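Local coordinates for protein porin B (Pseudomonas putida, PDB 4GEY) that forms a beta-barrel channel in the outer membrane, probably for the selective uptake of glucose and related sugars, at residues G75-L80 / E90-I95; G114-V119 / R387-A392; F149-E154 / A209-P214; L410-S415 / V422-V427. The protein carries 2 engineered substitutions. One frame throughout, in Å; residues are numbered along the deposited sequence.

How the interactions relate
The four contacts fall into two groups on opposite sides of the barrel. Interactions 2 and 4 are immediate neighbours, their centres 9 Å apart: strands 388-399 and 404-414 lie side by side, with A392 O 2.8 Å from Y412 N and Y390 N 2.9 Å from K414 O, so the buried E389 cluster and the hairpin share one part of the wall. Interactions 1 and 3 have centres 17 Å apart and do not touch; interaction 1 is 35 to 40 Å, centre to centre, from interactions 2 and 4. The bound glucose is about 8 Å from interaction 3 at G153, about 10 Å from the S117 side chain of interaction 2 and about 13 Å from that of A94.

Interaction 1. Residues G75-L80 / E90-I95; sequences GAHLDL and EFKLAI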
# COMPACT_ATOMS: atom_id res chain seq x y z
N GLY A 75 10.95 -7.38 14.00
CA GLY A 75 10.06 -8.51 13.89
C GLY A 75 10.47 -9.75 14.66
O GLY A 75 11.66 -10.02 14.88
N ALA A 76 9.48 -10.52 15.08
CA ALA A 76 9.74 -11.80 15.72
C ALA A 76 8.78 -12.86 15.18
O ALA A 76 7.57 -12.75 15.33
CB ALA A 76 9.61 -11.68 17.23
N HIS A 77 9.35 -13.87 14.53
CA HIS A 77 8.57 -14.89 13.83
C HIS A 77 8.76 -16.22 14.53
O HIS A 77 9.85 -16.78 14.54
CB HIS A 77 9.07 -15.01 12.40
CG HIS A 77 8.11 -15.67 11.47
ND1 HIS A 77 6.77 -15.84 11.78
CD2 HIS A 77 8.28 -16.20 10.24
CE1 HIS A 77 6.16 -16.44 10.77
NE2 HIS A 77 7.05 -16.67 9.82
N LEU A 78 7.69 -16.74 15.13
CA LEU A 78 7.82 -17.94 15.93
C LEU A 78 7.17 -19.17 15.31
O LEU A 78 5.99 -19.18 14.94
CB LEU A 78 7.27 -17.70 17.34
CG LEU A 78 8.21 -17.03 18.36
CD1 LEU A 78 8.77 -15.70 17.85
CD2 LEU A 78 7.46 -16.85 19.69
N ASP A 79 7.98 -20.22 15.18
CA ASP A 79 7.50 -21.53 14.78
C ASP A 79 6.94 -22.19 16.04
O ASP A 79 7.68 -22.80 16.82
CB ASP A 79 8.66 -22.34 14.20
CG ASP A 79 8.23 -23.66 13.59
OD1 ASP A 79 7.37 -24.35 14.19
OD2 ASP A 79 8.75 -24.01 12.52
N LEU A 80 5.63 -22.06 16.27
CA LEU A 80 5.03 -22.57 17.50
C LEU A 80 4.97 -24.10 17.58
O LEU A 80 4.62 -24.66 18.63
CB LEU A 80 3.63 -21.98 17.72
CG LEU A 80 3.53 -20.48 17.98
CD1 LEU A 80 2.08 -20.11 18.24
CD2 LEU A 80 4.42 -20.07 19.13
N GLU A 90 1.99 -20.57 14.00
CA GLU A 90 2.99 -19.52 13.86
C GLU A 90 2.53 -18.31 14.64
O GLU A 90 1.34 -17.99 14.66
CB GLU A 90 3.15 -19.09 12.39
CG GLU A 90 3.39 -20.22 11.42
CD GLU A 90 3.43 -19.74 9.98
OE1 GLU A 90 3.62 -18.52 9.77
OE2 GLU A 90 3.28 -20.58 9.07
N PHE A 91 3.47 -17.63 15.29
CA PHE A 91 3.20 -16.33 15.89
C PHE A 91 4.09 -15.29 15.24
O PHE A 91 5.26 -15.57 14.93
CB PHE A 91 3.43 -16.35 17.40
CG PHE A 91 3.23 -15.00 18.06
CD1 PHE A 91 1.96 -14.57 18.42
CD2 PHE A 91 4.32 -14.18 18.32
CE1 PHE A 91 1.77 -13.34 19.02
CE2 PHE A 91 4.14 -12.95 18.92
CZ PHE A 91 2.86 -12.53 19.27
N LYS A 92 3.56 -14.09 15.05
CA LYS A 92 4.36 -13.02 14.49
C LYS A 92 4.18 -11.71 15.23
O LYS A 92 3.06 -11.24 15.41
CB LYS A 92 4.04 -12.83 13.01
CG LYS A 92 4.81 -11.69 12.39
CD LYS A 92 6.30 -11.93 12.44
CE LYS A 92 7.05 -10.77 11.79
NZ LYS A 92 6.65 -10.60 10.38
N LEU A 93 5.28 -11.13 15.68
CA LEU A 93 5.25 -9.81 16.29
C LEU A 93 6.06 -8.83 15.43
O LEU A 93 7.22 -9.10 15.08
CB LEU A 93 5.78 -9.87 17.73
CG LEU A 93 6.04 -8.57 18.49
CD1 LEU A 93 4.92 -7.55 18.30
CD2 LEU A 93 6.27 -8.83 19.97
N ALA A 94 5.43 -7.72 15.05
CA ALA A 94 6.13 -6.68 14.30
C ALA A 94 5.85 -5.31 14.86
O ALA A 94 4.70 -4.95 15.08
CB ALA A 94 5.77 -6.73 12.83
N ILE A 95 6.92 -4.55 15.08
CA ILE A 95 6.84 -3.18 15.54
C ILE A 95 7.54 -2.27 14.53
O ILE A 95 8.59 -2.62 14.01
CB ILE A 95 7.49 -3.05 16.93
CG1 ILE A 95 6.72 -3.91 17.93
CG2 ILE A 95 7.47 -1.62 17.39
CD1 ILE A 95 7.06 -3.62 19.37
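The carbonyl oxygen of F91 is gripped from the H77-L78 side: it accepts the backbone N-H of L78, N to O 2.7 Å and almost straight at 177°, while the CA-H of H77 also leans on it and H77 ND1 lies 3.5 Å from it at the edge of the imidazole. F91 N returns a bond to L78 O. Two residues on, past the non-hydrogen-bonded pair H77-K92, A76 and L93 exchange the same two backbone bonds, A76 N to L93 O being 2.7 Å. The strands run antiparallel at 179° and are consecutive in the barrel wall, joined by a connection that holds helix 80-83; D79 caps the start of that helix through K82 N. Side chains alternate between the two faces of the wall. On one, H77, K92 and E90 gather. K92 leaves with CG anti to its backbone N (chi1 178°) and bends at chi2, which lays CD 3.3 Å from A76 O and across the H77 side chain at about a right angle; its NZ is hydrogen-bonded to Q133 on strand 129-140. E90 OE1 approaches the edge of the H77 ring, 3.4 Å from CE1, with carboxylate and ring planes steeply inclined. The other face is apolar: L78 CB meets F91 CB at 4.1 Å, A76 packs beside L93, and L80 CD1 reaches back to F91 CB from just beyond the strand.

Interaction 2. Residues G114-V119 / R387-A392; sequences GQFSSV and RTEYNA. With DMU (decyl-beta-D-maltopyranoside), chain L.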
# COMPACT_ATOMS: atom_id res chain seq x y z
N GLY A 114 -4.75 17.75 -1.98
CA GLY A 114 -3.47 17.07 -2.00
C GLY A 114 -3.47 15.90 -2.95
O GLY A 114 -4.53 15.38 -3.30
N GLN A 115 -2.28 15.48 -3.34
CA GLN A 115 -2.08 14.34 -4.22
C GLN A 115 -2.71 13.08 -3.64
O GLN A 115 -2.67 12.86 -2.44
CB GLN A 115 -0.59 14.10 -4.45
CG GLN A 115 -0.33 13.10 -5.53
CD GLN A 115 1.11 12.72 -5.65
OE1 GLN A 115 1.97 13.34 -5.02
NE2 GLN A 115 1.39 11.69 -6.45
N PHE A 116 -3.29 12.25 -4.50
CA PHE A 116 -3.88 11.01 -4.01
C PHE A 116 -2.77 10.02 -3.72
O PHE A 116 -2.65 9.54 -2.59
CB PHE A 116 -4.92 10.46 -4.99
CG PHE A 116 -6.19 11.23 -5.00
CD1 PHE A 116 -7.15 11.01 -4.03
CD2 PHE A 116 -6.42 12.20 -5.96
CE1 PHE A 116 -8.33 11.74 -4.01
CE2 PHE A 116 -7.60 12.94 -5.96
CZ PHE A 116 -8.56 12.71 -4.98
N SER A 117 -1.96 9.73 -4.72
CA SER A 117 -0.75 8.95 -4.54
C SER A 117 0.30 9.80 -3.82
O SER A 117 0.02 10.91 -3.37
CB SER A 117 -0.22 8.45 -5.88
OG SER A 117 0.86 7.54 -5.70
N SER A 118 1.51 9.26 -3.71
CA SER A 118 2.56 9.86 -2.90
C SER A 118 3.90 9.44 -3.46
O SER A 118 4.08 8.28 -3.86
CB SER A 118 2.43 9.39 -1.44
OG SER A 118 3.66 9.57 -0.75
N VAL A 119 4.84 10.37 -3.51
CA VAL A 119 6.13 10.10 -4.12
C VAL A 119 7.09 9.45 -3.14
O VAL A 119 8.24 9.16 -3.48
CB VAL A 119 6.76 11.37 -4.72
CG1 VAL A 119 5.83 11.93 -5.75
CG2 VAL A 119 7.03 12.40 -3.62
N ARG A 387 -10.22 15.93 -10.73
CA ARG A 387 -10.62 15.14 -11.89
C ARG A 387 -9.86 13.81 -12.01
O ARG A 387 -10.39 12.77 -11.64
CB ARG A 387 -10.53 15.99 -13.17
CG ARG A 387 -10.83 17.48 -12.92
CD ARG A 387 -10.70 18.35 -14.17
NE ARG A 387 -11.99 18.56 -14.83
CZ ARG A 387 -12.59 19.74 -14.93
NH1 ARG A 387 -12.03 20.83 -14.43
NH2 ARG A 387 -13.76 19.82 -15.55
N THR A 388 -8.64 13.82 -12.53
CA THR A 388 -7.90 12.56 -12.71
C THR A 388 -6.41 12.79 -12.56
O THR A 388 -5.84 13.67 -13.20
CB THR A 388 -8.16 11.95 -14.10
OG1 THR A 388 -9.56 11.93 -14.38
CG2 THR A 388 -7.60 10.54 -14.16
N GLU A 389 -5.79 12.00 -11.69
CA GLU A 389 -4.37 12.09 -11.40
C GLU A 389 -3.68 10.90 -12.04
O GLU A 389 -4.19 9.77 -11.98
CB GLU A 389 -4.14 12.06 -9.89
CG GLU A 389 -2.69 11.96 -9.45
CD GLU A 389 -2.53 11.86 -7.92
OE1 GLU A 389 -1.70 11.05 -7.45
OE2 GLU A 389 -3.22 12.60 -7.18
N TYR A 390 -2.54 11.15 -12.68
CA TYR A 390 -1.74 10.07 -13.23
C TYR A 390 -0.39 10.01 -12.53
O TYR A 390 0.16 11.05 -12.15
CB TYR A 390 -1.56 10.23 -14.75
CG TYR A 390 -2.84 10.06 -15.53
CD1 TYR A 390 -3.78 11.08 -15.59
CD2 TYR A 390 -3.10 8.89 -16.23
CE1 TYR A 390 -4.96 10.93 -16.31
CE2 TYR A 390 -4.27 8.73 -16.96
CZ TYR A 390 -5.19 9.76 -16.99
OH TYR A 390 -6.36 9.62 -17.69
N ASN A 391 0.13 8.80 -12.36
CA ASN A 391 1.46 8.64 -11.79
C ASN A 391 2.26 7.71 -12.67
O ASN A 391 1.70 6.76 -13.24
CB ASN A 391 1.41 8.03 -10.39
CG ASN A 391 0.91 9.00 -9.33
OD1 ASN A 391 1.68 9.47 -8.48
ND2 ASN A 391 -0.39 9.28 -9.35
N ALA A 392 3.56 7.97 -12.77
CA ALA A 392 4.45 7.04 -13.44
C ALA A 392 5.82 6.99 -12.76
O ALA A 392 6.34 8.01 -12.30
CB ALA A 392 4.60 7.39 -14.91
C1 DMU L . -7.07 14.96 -18.33
C2 DMU L . -8.21 15.68 -17.81
C3 DMU L . -8.83 16.80 -18.57
C4 DMU L . -8.50 16.81 -20.08
O5 DMU L . -7.00 16.48 -20.23
C6 DMU L . -6.69 15.17 -19.73
O7 DMU L . -10.27 16.76 -18.44
O16 DMU L . -5.30 14.89 -19.98
C18 DMU L . -4.96 13.66 -20.63
C19 DMU L . -3.49 13.19 -20.56
C22 DMU L . -3.10 11.94 -19.68
C25 DMU L . -1.62 11.56 -19.66
C28 DMU L . -1.08 10.59 -18.63
C31 DMU L . 0.40 10.68 -18.32
C34 DMU L . 1.07 9.56 -17.54
C37 DMU L . 2.16 9.92 -16.58
O49 DMU L . -7.35 13.52 -18.10
O55 DMU L . -7.92 16.04 -16.41
C57 DMU L . -8.79 17.98 -20.70
O61 DMU L . -7.94 18.39 -21.71
C5 DMU L . -12.22 18.15 -18.63
C7 DMU L . -12.31 19.28 -19.50
C8 DMU L . -11.78 20.51 -18.92
C9 DMU L . -10.29 20.39 -18.51
O1 DMU L . -9.99 18.99 -17.96
C10 DMU L . -10.94 17.89 -17.96
O2 DMU L . -11.89 21.56 -19.83
O3 DMU L . -12.65 16.95 -19.37
O4 DMU L . -13.72 19.46 -19.84
C11 DMU L . -9.96 21.28 -17.59
O6 DMU L . -8.65 21.30 -17.15
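E389 lifts its carboxylate from strand 388-399 into the loop at Q115-S117, where both oxygens are held by hydrogen bonds. OE2 takes the N-H of F116 through its syn lone pair, 2.7 Å from F116 N and close to straight at 170°. OE1 is shared: S117 N comes from the syn side, 3.0 Å away and somewhat out of the carboxylate plane, and N391 ND2 uses the anti lone pair at 2.9 Å, with E389 OE1 in the plane of its amide. A weak bond from Q115 NE2 to E389 OE1 adds to these. With so many N-H groups around it, the carboxylate is probably stabilised as an anion, and its rotation is fixed. Packing supplements the bonds. The extended Q115 chain (chi2 -173°) lies across the carboxylate; S117 CB sits against N391 OD1, and the F116 ring turns an edge to E389 OE2. Y390 and A392, on the other side of the strand, and R387 just before it meet detergent instead: the decyl chain of a maltoside passes over one face of the Y390 ring, C28 3.6 Å from CD2, and ends near A392 CB, while its sugar covers a face of the R387 guanidinium, consistent with a membrane-facing outer surface. Inside, G417 N bonds E389 OE2, N167 bridges S117 OG and N391 OD1, and S104 of helix 103-108 holds Q115 OE1. The loop thus lies between that helix and strands 388-399 and 404-414, and I413 of strand 404-414 packs on Q115 and N391.

Interaction 3. Residues F149-E154 / A209-P214; sequences FGRFGE and AFEQNP
R151 faces E211 by charge alone across the contact, at the corner where the chain leaves strand 145-149. The R151-E211 salt bridge is long, NH1 to OE1 4.0 Å, and the oxygen lies well out of the guanidinium plane, with no N-H pointing at it. Their hydrogen-bond partners are others: S189 holds R151 NE, W191 N bonds E211 OE1, and N213 ND2 reaches E211 OE2 at 3.1 Å. Next comes F152, whose ring presents its face to the edge of F210 in an offset edge-to-face pair, with centroids 5.7 Å apart and planes at 77°; CE2 of F152 and CE2 of F210 close to 3.8 Å. G153 C passes F210 CE2. E154 then folds over F210: its chain bends at chi2 (86°), which places CG 3.5 Å above the ring centre in a CH-pi contact. The carboxylate stacks on the ring, tilted by 23°, and brings OE2 3.4 Å from F210 CB, while E154 OE1 accepts the N-H of Y184. F210 is therefore covered over a face by E154 and turns an edge to the F152 face. Such an inward turn of chain, wedged against the barrel wall, is in keeping with a porin whose loops narrow the channel; Y184 directly precedes N185, W186 and P187 of the glucose pocket.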
# COMPACT_ATOMS: atom_id res chain seq x y z
N PHE A 149 -5.43 -15.06 13.38
CA PHE A 149 -6.11 -14.13 14.28
C PHE A 149 -5.14 -13.21 15.01
O PHE A 149 -4.05 -13.63 15.40
CB PHE A 149 -6.95 -14.91 15.31
CG PHE A 149 -7.47 -14.05 16.42
CD1 PHE A 149 -8.60 -13.25 16.24
CD2 PHE A 149 -6.83 -14.01 17.66
CE1 PHE A 149 -9.08 -12.44 17.28
CE2 PHE A 149 -7.30 -13.21 18.70
CZ PHE A 149 -8.42 -12.42 18.51
N GLY A 150 -5.53 -11.95 15.20
CA GLY A 150 -4.72 -11.02 15.95
C GLY A 150 -4.78 -9.61 15.40
O GLY A 150 -5.86 -9.10 15.11
N ARG A 151 -3.62 -8.98 15.25
CA ARG A 151 -3.57 -7.63 14.70
C ARG A 151 -2.67 -7.52 13.48
O ARG A 151 -1.51 -7.91 13.52
CB ARG A 151 -3.14 -6.62 15.75
CG ARG A 151 -4.16 -6.33 16.83
CD ARG A 151 -3.66 -5.23 17.78
NE ARG A 151 -3.85 -3.89 17.22
CZ ARG A 151 -4.93 -3.14 17.41
NH1 ARG A 151 -5.94 -3.61 18.15
NH2 ARG A 151 -5.02 -1.93 16.87
N PHE A 152 -3.23 -6.99 12.39
CA PHE A 152 -2.53 -6.75 11.14
C PHE A 152 -3.39 -5.87 10.22
O PHE A 152 -4.53 -5.57 10.55
CB PHE A 152 -2.13 -8.07 10.45
CG PHE A 152 -3.22 -9.12 10.41
CD1 PHE A 152 -3.56 -9.85 11.53
CD2 PHE A 152 -3.88 -9.39 9.22
CE1 PHE A 152 -4.56 -10.81 11.49
CE2 PHE A 152 -4.87 -10.36 9.17
CZ PHE A 152 -5.21 -11.06 10.30
N GLY A 153 -2.85 -5.45 9.09
CA GLY A 153 -3.62 -4.65 8.14
C GLY A 153 -4.18 -5.51 7.01
O GLY A 153 -3.65 -6.59 6.74
N GLU A 154 -5.24 -5.04 6.36
CA GLU A 154 -5.93 -5.82 5.34
C GLU A 154 -5.00 -6.24 4.19
O GLU A 154 -5.10 -7.35 3.64
CB GLU A 154 -7.15 -5.06 4.78
CG GLU A 154 -8.38 -4.93 5.70
CD GLU A 154 -8.30 -3.74 6.66
OE1 GLU A 154 -7.20 -3.14 6.78
OE2 GLU A 154 -9.34 -3.40 7.28
N ALA A 209 -12.56 -10.64 8.58
CA ALA A 209 -13.33 -9.63 9.29
C ALA A 209 -12.35 -8.76 10.09
O ALA A 209 -11.67 -9.25 11.00
CB ALA A 209 -14.35 -10.27 10.19
N PHE A 210 -12.28 -7.48 9.74
CA PHE A 210 -11.35 -6.55 10.38
C PHE A 210 -12.12 -5.50 11.16
O PHE A 210 -13.06 -4.89 10.64
CB PHE A 210 -10.47 -5.85 9.34
CG PHE A 210 -9.55 -6.77 8.61
CD1 PHE A 210 -10.03 -7.64 7.64
CD2 PHE A 210 -8.19 -6.76 8.88
CE1 PHE A 210 -9.17 -8.49 6.97
CE2 PHE A 210 -7.33 -7.62 8.21
CZ PHE A 210 -7.82 -8.48 7.26
N GLU A 211 -11.74 -5.32 12.41
CA GLU A 211 -12.23 -4.21 13.19
C GLU A 211 -11.92 -2.95 12.39
O GLU A 211 -10.81 -2.80 11.90
CB GLU A 211 -11.51 -4.17 14.53
CG GLU A 211 -11.43 -2.79 15.15
CD GLU A 211 -10.40 -2.72 16.24
OE1 GLU A 211 -9.37 -3.42 16.14
OE2 GLU A 211 -10.63 -1.96 17.21
N GLN A 212 -12.90 -2.08 12.23
CA GLN A 212 -12.71 -0.84 11.50
C GLN A 212 -12.90 0.31 12.50
O GLN A 212 -14.01 0.55 13.00
CB GLN A 212 -13.64 -0.80 10.26
CG GLN A 212 -14.43 0.47 10.00
CD GLN A 212 -13.58 1.70 9.77
OE1 GLN A 212 -12.37 1.60 9.53
NE2 GLN A 212 -14.20 2.88 9.85
N ASN A 213 -11.80 0.97 12.81
CA ASN A 213 -11.71 1.85 13.98
C ASN A 213 -10.73 2.99 13.73
O ASN A 213 -9.55 2.85 14.03
CB ASN A 213 -11.23 1.03 15.18
CG ASN A 213 -11.17 1.83 16.48
OD1 ASN A 213 -11.29 3.06 16.49
ND2 ASN A 213 -10.96 1.12 17.59
N PRO A 214 -11.23 4.12 13.21
CA PRO A 214 -10.44 5.31 12.82
C PRO A 214 -9.50 5.81 13.91
O PRO A 214 -8.48 6.43 13.58
CB PRO A 214 -11.50 6.37 12.55
CG PRO A 214 -12.70 5.60 12.18
CD PRO A 214 -12.67 4.32 12.98

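Interaction 4. Residues L410-S415 / V422-V427; sequences LQYIKS and VDNALV. With C8E ((hydroxyethyloxy)tri(ethyloxy)octane), chain F; DMU (decyl-beta-D-maltopyranoside), chain K; C8E ((hydroxyethyloxy)tri(ethyloxy)octane), chain D.
Q411 and V427 form the tightly paired part, away from the hairpin loop, exchanging two nearly straight backbone hydrogen bonds, with V427 N to Q411 O at 2.8 Å. I413 and A425 repeat the pattern, and together these pairs knit the antiparallel hairpin of strands 404-414 and 425-435. The side chains of all four residues share one face, where I413 CD1 meets A425 CB at 4.2 Å and V427 beyond it. That face is buried: L103 and I108 of helix 103-108 cover V427, V119 covers I413, and N167 binds the Q411 amide. The other face is lined largely by detergent. L426 CD1 lies 3.8 Å from L410 CD2 and at the edge of the Y412 ring, while an oxyethylene chain runs over one face of that ring and another detergent lies against L410. The Y412 hydroxyl, carried there with CG anti to the backbone N (chi1 -162°), receives N424 ND2 at 2.8 Å, the hydroxyl lying close to the amide plane and the ring standing almost perpendicular to it. N424 uses its amide fully: ND2 also reaches glycosidic O16 of a decyl maltoside at 3.1 Å, and OD1 accepts from that sugar's hydroxyl O49 at 2.7 Å and from a water. The water donates to V422 O and accepts from S415 N, bridging the two segments where direct backbone pairing has ended. K414 NZ adds a bond to the same O49, at 2.9 Å. An octyl tail on L410 and a sugar hydroxyl bonded by N424 and K414 are consistent with a surface near the membrane core-head group boundary.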
# COMPACT_ATOMS: atom_id res chain seq x y z
N LEU A 410 12.71 7.69 -11.14
CA LEU A 410 12.20 8.92 -11.72
C LEU A 410 10.69 8.82 -11.70
O LEU A 410 10.12 7.86 -12.20
CB LEU A 410 12.67 9.06 -13.16
CG LEU A 410 13.64 10.16 -13.57
CD1 LEU A 410 14.82 9.56 -14.29
CD2 LEU A 410 12.94 11.13 -14.49
N GLN A 411 10.03 9.82 -11.12
CA GLN A 411 8.58 9.82 -11.02
C GLN A 411 7.98 11.00 -11.76
O GLN A 411 8.52 12.10 -11.72
CB GLN A 411 8.17 9.89 -9.56
CG GLN A 411 8.41 8.61 -8.82
CD GLN A 411 8.04 8.72 -7.38
OE1 GLN A 411 6.87 8.91 -7.06
NE2 GLN A 411 9.02 8.62 -6.49
N TYR A 412 6.84 10.75 -12.42
CA TYR A 412 6.14 11.79 -13.16
C TYR A 412 4.68 11.80 -12.77
O TYR A 412 4.03 10.75 -12.75
CB TYR A 412 6.23 11.53 -14.66
CG TYR A 412 5.92 12.74 -15.52
CD1 TYR A 412 6.78 13.84 -15.54
CD2 TYR A 412 4.80 12.78 -16.33
CE1 TYR A 412 6.51 14.95 -16.33
CE2 TYR A 412 4.52 13.89 -17.13
CZ TYR A 412 5.37 14.97 -17.12
OH TYR A 412 5.10 16.07 -17.90
N ILE A 413 4.16 12.98 -12.47
CA ILE A 413 2.80 13.12 -11.97
C ILE A 413 1.98 14.15 -12.76
O ILE A 413 2.29 15.34 -12.76
CB ILE A 413 2.81 13.53 -10.50
CG1 ILE A 413 3.77 12.64 -9.72
CG2 ILE A 413 1.43 13.42 -9.89
CD1 ILE A 413 4.25 13.29 -8.49
N LYS A 414 0.93 13.68 -13.41
CA LYS A 414 0.05 14.54 -14.19
C LYS A 414 -1.18 14.87 -13.36
O LYS A 414 -1.86 13.97 -12.87
CB LYS A 414 -0.36 13.84 -15.47
CG LYS A 414 -1.03 14.76 -16.48
CD LYS A 414 -2.41 14.24 -16.87
CE LYS A 414 -3.50 15.24 -16.53
NZ LYS A 414 -3.39 16.53 -17.26
N SER A 415 -1.46 16.16 -13.21
CA SER A 415 -2.54 16.62 -12.34
C SER A 415 -2.47 16.02 -10.94
O SER A 415 -3.24 15.11 -10.61
CB SER A 415 -3.90 16.32 -12.96
OG SER A 415 -4.07 17.02 -14.18
N VAL A 422 -2.62 22.29 -11.72
CA VAL A 422 -1.30 22.09 -11.14
C VAL A 422 -0.42 21.49 -12.21
O VAL A 422 -0.77 20.48 -12.81
CB VAL A 422 -1.34 21.14 -9.90
CG1 VAL A 422 0.06 20.79 -9.46
CG2 VAL A 422 -2.13 21.76 -8.74
N ASP A 423 0.73 22.11 -12.46
CA ASP A 423 1.63 21.65 -13.52
C ASP A 423 2.16 20.25 -13.25
O ASP A 423 2.31 19.86 -12.09
CB ASP A 423 2.79 22.61 -13.69
CG ASP A 423 2.35 23.98 -14.12
OD1 ASP A 423 1.33 24.09 -14.84
OD2 ASP A 423 3.03 24.96 -13.74
N ASN A 424 2.42 19.51 -14.32
CA ASN A 424 3.02 18.18 -14.20
C ASN A 424 4.27 18.27 -13.35
O ASN A 424 5.04 19.22 -13.46
CB ASN A 424 3.39 17.62 -15.58
CG ASN A 424 2.19 17.42 -16.47
OD1 ASN A 424 1.06 17.73 -16.09
ND2 ASN A 424 2.42 16.89 -17.66
N ALA A 425 4.48 17.27 -12.49
CA ALA A 425 5.64 17.26 -11.61
C ALA A 425 6.66 16.20 -12.05
O ALA A 425 6.29 15.06 -12.34
CB ALA A 425 5.22 17.03 -10.18
N LEU A 426 7.94 16.59 -12.09
CA LEU A 426 9.02 15.63 -12.29
C LEU A 426 9.77 15.49 -10.97
O LEU A 426 10.30 16.48 -10.45
CB LEU A 426 9.97 16.09 -13.39
CG LEU A 426 11.05 15.08 -13.82
CD1 LEU A 426 10.39 13.91 -14.46
CD2 LEU A 426 12.01 15.73 -14.79
N VAL A 427 9.81 14.28 -10.44
CA VAL A 427 10.42 14.04 -9.15
C VAL A 427 11.55 13.03 -9.25
O VAL A 427 11.45 12.02 -9.95
CB VAL A 427 9.36 13.58 -8.12
CG1 VAL A 427 10.01 13.18 -6.79
CG2 VAL A 427 8.29 14.66 -7.91
C7 C8E F . 8.49 8.15 -15.42
C8 C8E F . 9.46 9.31 -15.65
O9 C8E F . 9.26 9.81 -16.95
C10 C8E F . 9.34 11.21 -17.05
C11 C8E F . 9.03 11.64 -18.48
O12 C8E F . 8.97 13.05 -18.57
C13 C8E F . 8.03 13.45 -19.55
C14 C8E F . 8.17 14.93 -19.90
O15 C8E F . 7.71 15.11 -21.23
C16 C8E F . 6.40 15.64 -21.32
C17 C8E F . 6.38 17.11 -20.90
O18 C8E F . 7.00 17.88 -21.91
C19 C8E F . 6.07 18.47 -22.79
C20 C8E F . 6.77 19.61 -23.52
O21 C8E F . 8.18 19.46 -23.39
C1 DMU K . -0.65 18.25 -19.33
C2 DMU K . -1.77 19.11 -19.55
C3 DMU K . -1.69 19.91 -20.78
C4 DMU K . -1.30 19.09 -22.03
O5 DMU K . -0.33 17.93 -21.67
C6 DMU K . -0.51 17.28 -20.39
O7 DMU K . -2.95 20.53 -21.09
O16 DMU K . 0.62 16.42 -20.15
C18 DMU K . 0.80 15.26 -20.96
C19 DMU K . 2.22 14.64 -21.04
C22 DMU K . 2.35 13.09 -21.24
C25 DMU K . 3.75 12.46 -21.15
C28 DMU K . 3.88 11.05 -20.60
C31 DMU K . 5.26 10.46 -20.31
C34 DMU K . 5.37 9.08 -19.71
O49 DMU K . -0.83 17.59 -18.02
O55 DMU K . -2.00 19.94 -18.35
C57 DMU K . -0.75 19.87 -22.99
O61 DMU K . -0.79 19.36 -24.28
C5 DMU K . -4.24 22.45 -21.45
C7 DMU K . -4.07 22.79 -22.82
C8 DMU K . -3.08 23.86 -23.01
C9 DMU K . -1.65 23.48 -22.51
O1 DMU K . -1.75 22.45 -21.36
C10 DMU K . -3.01 21.91 -20.87
O2 DMU K . -3.02 24.20 -24.37
O3 DMU K . -5.36 21.50 -21.27
O4 DMU K . -5.36 23.22 -23.32
C11 DMU K . -0.96 24.52 -22.07
O6 DMU K . -0.85 25.61 -22.90
C1 C8E D . 18.22 9.39 -8.21
C2 C8E D . 17.47 10.11 -9.32
C3 C8E D . 18.02 9.71 -10.69
C4 C8E D . 16.92 9.08 -11.54
C5 C8E D . 17.07 7.56 -11.67
C6 C8E D . 17.03 7.08 -13.12
C7 C8E D . 16.39 5.70 -13.25
C8 C8E D . 15.98 5.43 -14.70
O9 C8E D . 16.92 4.63 -15.40
C10 C8E D . 16.39 3.41 -15.89
C11 C8E D . 17.06 3.00 -17.22
O12 C8E D . 18.48 2.92 -17.14
C13 C8E D . 19.01 1.86 -17.93
C14 C8E D . 20.39 1.39 -17.43
O15 C8E D . 21.17 0.85 -18.49
C16 C8E D . 21.66 -0.46 -18.23
C17 C8E D . 23.19 -0.52 -18.20
O18 C8E D . 23.63 -1.85 -17.93
C19 C8E D . 24.38 -2.46 -18.96
C20 C8E D . 25.34 -3.47 -18.34
O21 C8E D . 26.58 -3.51 -19.01
O HOH W 1 -0.95 18.97 -14.86